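Helicase of the snf2/rad54 family (Sulfolobus solfataricus, PDB 1Z5Z) probably uses ATP hydrolysis to move along or remodel double-stranded DNA, as a SWI2/SNF2 ATPase whose C-terminal RecA-like half this chain represents. Local coordinates at residues 35-40 and 77-82; 71-76 and 119-124. All blocks are in the same frame, centred on the assembly; numbering follows the deposited sequence.

Contact 1: residues 35-40 and 77-82; sequences CNLTPE and QIVDHP
Leu37 on Val79 and Glu40 on Pro82 make a hydrogen-bond-free packing contact between two connections of the RecA-like helicase domain: the turn from edge strand 29-35 into helix 39-55, and the loop that leaves helix 61-78. Branched apolar side chains suit the first pair, where Leu37 covers the buried Val79. CD2 of Leu37 reaches over the backbone of Val79, 3.9 Å from its CA, and lies 4.0 Å from Val79 CG1. Thr38 starts helix 39-55 as its N-cap, with OG1 bonded to the backbone N of Gln41, and this sets Glu40 in the first turn. With CG opposite the backbone N (chi1 177°) and the chain extended, the Glu40 side chain crosses Pro82 at about a right angle and brings its carboxylate against CB and CG. Its OE2 forms salt bridges to Arg94 and Lys86, so the proline packs beside a carboxylate whose charge is probably well compensated. With an alanine here, Arg94 and Lys86 would probably lose their shared acid and the Pro82 ring its cover on this side. On the other segment, Gln77 O accepts from both Asp80 N and His81 N. Glu40 OE1 comes closest to the proline, 3.6 Å from Pro82 CG.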
# COMPACT_ATOMS: atom_id res chain seq x y z
N CYS A 35 -0.24 8.71 7.62
CA CYS A 35 1.19 8.86 7.56
C CYS A 35 1.53 9.96 6.59
O CYS A 35 1.10 9.93 5.44
CB CYS A 35 1.84 7.55 7.05
SG CYS A 35 1.26 6.00 7.78
N ASN A 36 2.32 10.91 7.07
CA ASN A 36 2.76 12.04 6.28
C ASN A 36 3.89 11.57 5.37
O ASN A 36 4.71 10.74 5.76
CB ASN A 36 3.28 13.17 7.19
CG ASN A 36 2.21 13.67 8.16
OD1 ASN A 36 1.19 14.23 7.74
ND2 ASN A 36 2.43 13.46 9.45
N LEU A 37 3.92 12.10 4.16
CA LEU A 37 4.98 11.79 3.22
C LEU A 37 6.21 12.55 3.71
O LEU A 37 6.09 13.58 4.38
CB LEU A 37 4.61 12.33 1.84
CG LEU A 37 3.50 11.64 1.07
CD1 LEU A 37 3.24 12.42 -0.20
CD2 LEU A 37 3.93 10.17 0.76
N THR A 38 7.38 12.05 3.36
CA THR A 38 8.63 12.70 3.68
C THR A 38 8.80 13.78 2.59
O THR A 38 8.20 13.70 1.52
CB THR A 38 9.79 11.75 3.46
OG1 THR A 38 9.76 11.33 2.10
CG2 THR A 38 9.72 10.52 4.40
N PRO A 39 9.63 14.80 2.84
CA PRO A 39 9.84 15.84 1.84
C PRO A 39 10.21 15.25 0.46
O PRO A 39 9.70 15.69 -0.58
CB PRO A 39 10.99 16.66 2.43
CG PRO A 39 10.73 16.59 3.87
CD PRO A 39 10.32 15.13 4.11
N GLU A 40 11.10 14.25 0.46
CA GLU A 40 11.50 13.62 -0.79
C GLU A 40 10.22 13.06 -1.47
O GLU A 40 9.94 13.37 -2.63
CB GLU A 40 12.53 12.51 -0.52
CG GLU A 40 12.98 11.71 -1.79
CD GLU A 40 13.88 10.48 -1.49
OE1 GLU A 40 13.88 9.98 -0.34
OE2 GLU A 40 14.58 9.99 -2.40
N GLN A 77 3.35 3.92 -5.99
CA GLN A 77 4.67 3.46 -5.57
C GLN A 77 5.41 4.51 -4.74
O GLN A 77 6.07 4.16 -3.78
CB GLN A 77 5.51 3.08 -6.79
CG GLN A 77 4.98 1.83 -7.51
CD GLN A 77 5.77 1.56 -8.80
OE1 GLN A 77 6.52 0.60 -8.89
NE2 GLN A 77 5.61 2.44 -9.78
N ILE A 78 5.27 5.77 -5.12
CA ILE A 78 5.93 6.86 -4.41
C ILE A 78 5.45 6.95 -2.97
O ILE A 78 6.27 7.13 -2.05
CB ILE A 78 5.66 8.23 -5.15
CG1 ILE A 78 6.52 8.30 -6.44
CG2 ILE A 78 5.94 9.40 -4.23
CD1 ILE A 78 6.26 9.58 -7.24
N VAL A 79 4.14 6.80 -2.74
CA VAL A 79 3.67 6.89 -1.35
C VAL A 79 4.04 5.70 -0.48
O VAL A 79 3.85 5.74 0.74
CB VAL A 79 2.14 7.11 -1.27
CG1 VAL A 79 1.77 8.42 -2.05
CG2 VAL A 79 1.39 5.90 -1.82
N ASP A 80 4.57 4.64 -1.10
CA ASP A 80 5.01 3.46 -0.37
C ASP A 80 6.49 3.64 -0.03
O ASP A 80 6.88 3.52 1.10
CB ASP A 80 4.85 2.19 -1.24
CG ASP A 80 3.50 1.53 -1.06
OD1 ASP A 80 2.56 2.16 -0.48
OD2 ASP A 80 3.39 0.36 -1.50
N HIS A 81 7.32 3.89 -1.05
CA HIS A 81 8.75 4.07 -0.81
C HIS A 81 9.46 4.58 -2.06
O HIS A 81 9.41 3.95 -3.13
CB HIS A 81 9.37 2.75 -0.39
CG HIS A 81 10.70 2.91 0.29
ND1 HIS A 81 11.79 3.51 -0.32
CD2 HIS A 81 11.10 2.58 1.54
CE1 HIS A 81 12.80 3.55 0.53
NE2 HIS A 81 12.41 2.99 1.66
N PRO A 82 10.16 5.71 -1.93
CA PRO A 82 10.85 6.26 -3.09
C PRO A 82 11.80 5.29 -3.81
O PRO A 82 12.02 5.42 -5.01
CB PRO A 82 11.57 7.48 -2.52
CG PRO A 82 11.71 7.18 -1.07
CD PRO A 82 10.38 6.55 -0.74

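Contact 2: residues 71-76 and 119-124; sequences TLLKLK and TQFVDM
Phe121 and Gln120 project from the loop after strand 115-119 onto Leu73 and Lys76, joining that loop of the RecA-like parallel sheet to helix 61-78. The apolar part centres on the Phe121 ring, which meets the helix with its edge. Leu73 CD1 lies 3.7 Å from Phe121 CE2, and Lys76 CB, in the plane of the ring, is 3.8 Å from Phe121 CZ. Leu73 and Lys76 are three residues apart and so fall on the same side of the helix, where one ring can touch both. The chi1 of Leu73 (177°) turns its CG beside the carbonyl carbon, which brings CD1 to the ring although its CB does not aim there. One face of the ring is covered by Gln120, whose CG sits 3.6 Å above the ring plane, over its centre.

The polar part lies beside this. The extended Lys76 chain crosses Gln120 at about a right angle, and its NZ goes on to a salt bridge with Asp249. Lysine suits such a place: its methylenes pack like an apolar residue while its amine reaches a carboxylate.

Side-chain hydrogen bonds shape the loop. Thr119 OG1 accepts from Phe121 N at 3.1 Å in a nearly straight bond (174°), an ST turn, and is also bonded to Asp191, which takes the backbone N of Gln120 as well. Phe121 is itself the N-cap residue of helix 122-136.

Across the two segments, then, adhesion is largely by hydrocarbon contact, while directional bonds fix the loop that presents the ring and the lysine's charge is matched by Asp249.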
# COMPACT_ATOMS: atom_id res chain seq x y z
N THR A 71 0.35 7.13 -14.44
CA THR A 71 0.56 8.06 -13.34
C THR A 71 0.09 7.40 -12.03
O THR A 71 0.82 7.42 -11.05
CB THR A 71 -0.16 9.41 -13.56
OG1 THR A 71 0.39 10.04 -14.72
CG2 THR A 71 0.08 10.36 -12.37
N LEU A 72 -1.10 6.83 -12.01
CA LEU A 72 -1.62 6.19 -10.81
C LEU A 72 -0.62 5.19 -10.22
O LEU A 72 -0.37 5.14 -9.01
CB LEU A 72 -2.93 5.48 -11.14
CG LEU A 72 -4.19 6.26 -10.78
CD1 LEU A 72 -3.93 7.77 -10.85
CD2 LEU A 72 -5.32 5.81 -11.66
N LEU A 73 -0.00 4.42 -11.11
CA LEU A 73 0.97 3.43 -10.69
C LEU A 73 2.15 4.10 -10.00
O LEU A 73 2.57 3.68 -8.91
CB LEU A 73 1.46 2.64 -11.90
CG LEU A 73 2.55 1.59 -11.63
CD1 LEU A 73 2.05 0.58 -10.60
CD2 LEU A 73 2.94 0.88 -12.95
N LYS A 74 2.73 5.11 -10.64
CA LYS A 74 3.87 5.76 -10.03
C LYS A 74 3.55 6.41 -8.68
O LYS A 74 4.35 6.35 -7.75
CB LYS A 74 4.48 6.80 -10.96
CG LYS A 74 5.41 6.23 -12.04
CD LYS A 74 6.00 7.42 -12.80
CE LYS A 74 7.05 7.04 -13.82
NZ LYS A 74 7.34 8.25 -14.65
N LEU A 75 2.40 7.06 -8.58
CA LEU A 75 1.99 7.69 -7.34
C LEU A 75 1.82 6.64 -6.21
O LEU A 75 2.21 6.87 -5.07
CB LEU A 75 0.69 8.46 -7.52
CG LEU A 75 0.68 9.60 -8.56
CD1 LEU A 75 -0.74 10.10 -8.70
CD2 LEU A 75 1.62 10.74 -8.13
N LYS A 76 1.23 5.48 -6.54
CA LYS A 76 1.05 4.46 -5.54
C LYS A 76 2.38 3.97 -5.07
O LYS A 76 2.57 3.66 -3.89
CB LYS A 76 0.25 3.29 -6.08
CG LYS A 76 -1.24 3.56 -6.32
CD LYS A 76 -1.82 2.27 -6.94
CE LYS A 76 -3.30 2.36 -7.26
NZ LYS A 76 -3.71 1.10 -8.03
N THR A 119 0.94 -5.96 0.93
CA THR A 119 1.19 -4.88 -0.01
C THR A 119 0.83 -5.41 -1.40
O THR A 119 0.82 -6.62 -1.63
CB THR A 119 2.67 -4.38 -0.02
OG1 THR A 119 2.86 -3.56 -1.17
CG2 THR A 119 3.68 -5.53 -0.11
N GLN A 120 0.50 -4.51 -2.33
CA GLN A 120 0.12 -4.94 -3.69
C GLN A 120 1.35 -5.06 -4.58
O GLN A 120 1.23 -5.49 -5.72
CB GLN A 120 -0.82 -3.90 -4.33
CG GLN A 120 -0.18 -2.53 -4.57
CD GLN A 120 -1.23 -1.46 -4.85
OE1 GLN A 120 -1.73 -0.79 -3.93
NE2 GLN A 120 -1.58 -1.30 -6.09
N PHE A 121 2.52 -4.64 -4.07
CA PHE A 121 3.75 -4.70 -4.88
C PHE A 121 4.79 -5.70 -4.37
O PHE A 121 5.24 -5.62 -3.21
CB PHE A 121 4.43 -3.33 -4.93
CG PHE A 121 3.58 -2.21 -5.51
CD1 PHE A 121 3.25 -1.11 -4.73
CD2 PHE A 121 3.16 -2.23 -6.85
CE1 PHE A 121 2.52 -0.03 -5.24
CE2 PHE A 121 2.42 -1.13 -7.38
CZ PHE A 121 2.10 -0.04 -6.55
N VAL A 122 5.21 -6.62 -5.23
CA VAL A 122 6.21 -7.59 -4.82
C VAL A 122 7.46 -6.84 -4.34
O VAL A 122 8.11 -7.27 -3.37
CB VAL A 122 6.65 -8.53 -6.00
CG1 VAL A 122 7.77 -9.40 -5.54
CG2 VAL A 122 5.50 -9.42 -6.49
N ASP A 123 7.82 -5.74 -5.00
CA ASP A 123 9.03 -5.02 -4.61
C ASP A 123 8.94 -4.36 -3.25
O ASP A 123 9.92 -4.32 -2.50
CB ASP A 123 9.42 -4.00 -5.69
CG ASP A 123 9.86 -4.68 -6.96
OD1 ASP A 123 10.43 -5.78 -6.84
OD2 ASP A 123 9.63 -4.13 -8.06
N MET A 124 7.76 -3.84 -2.92
CA MET A 124 7.58 -3.23 -1.61
C MET A 124 7.68 -4.36 -0.58
O MET A 124 8.28 -4.18 0.47
CB MET A 124 6.23 -2.53 -1.49
CG MET A 124 6.18 -1.60 -0.24
SD MET A 124 7.50 -0.32 -0.25
CE MET A 124 8.15 -0.51 1.39

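Overall arrangement
Contact 1 and contact 2 lie with their centres about 11 Å apart, and both use helix 61-78: contact 2 its last turns, contact 1 its end and the loop beyond. Along the chain the segments alternate, 35-40, 71-76, 77-82 and 119-124, so the two connections cross. They also touch directly: Gln77 CG is 3.6 Å from Phe121 CZ, and His81 CB is 3.6 Å from Met124 SD. One contact ties this helix to the turn after edge strand 29-35, the other to the loop after strand 115-119, a strand of the same parallel sheet. Together they place the end of helix 61-78 against connections from two strands of the RecA-like sheet.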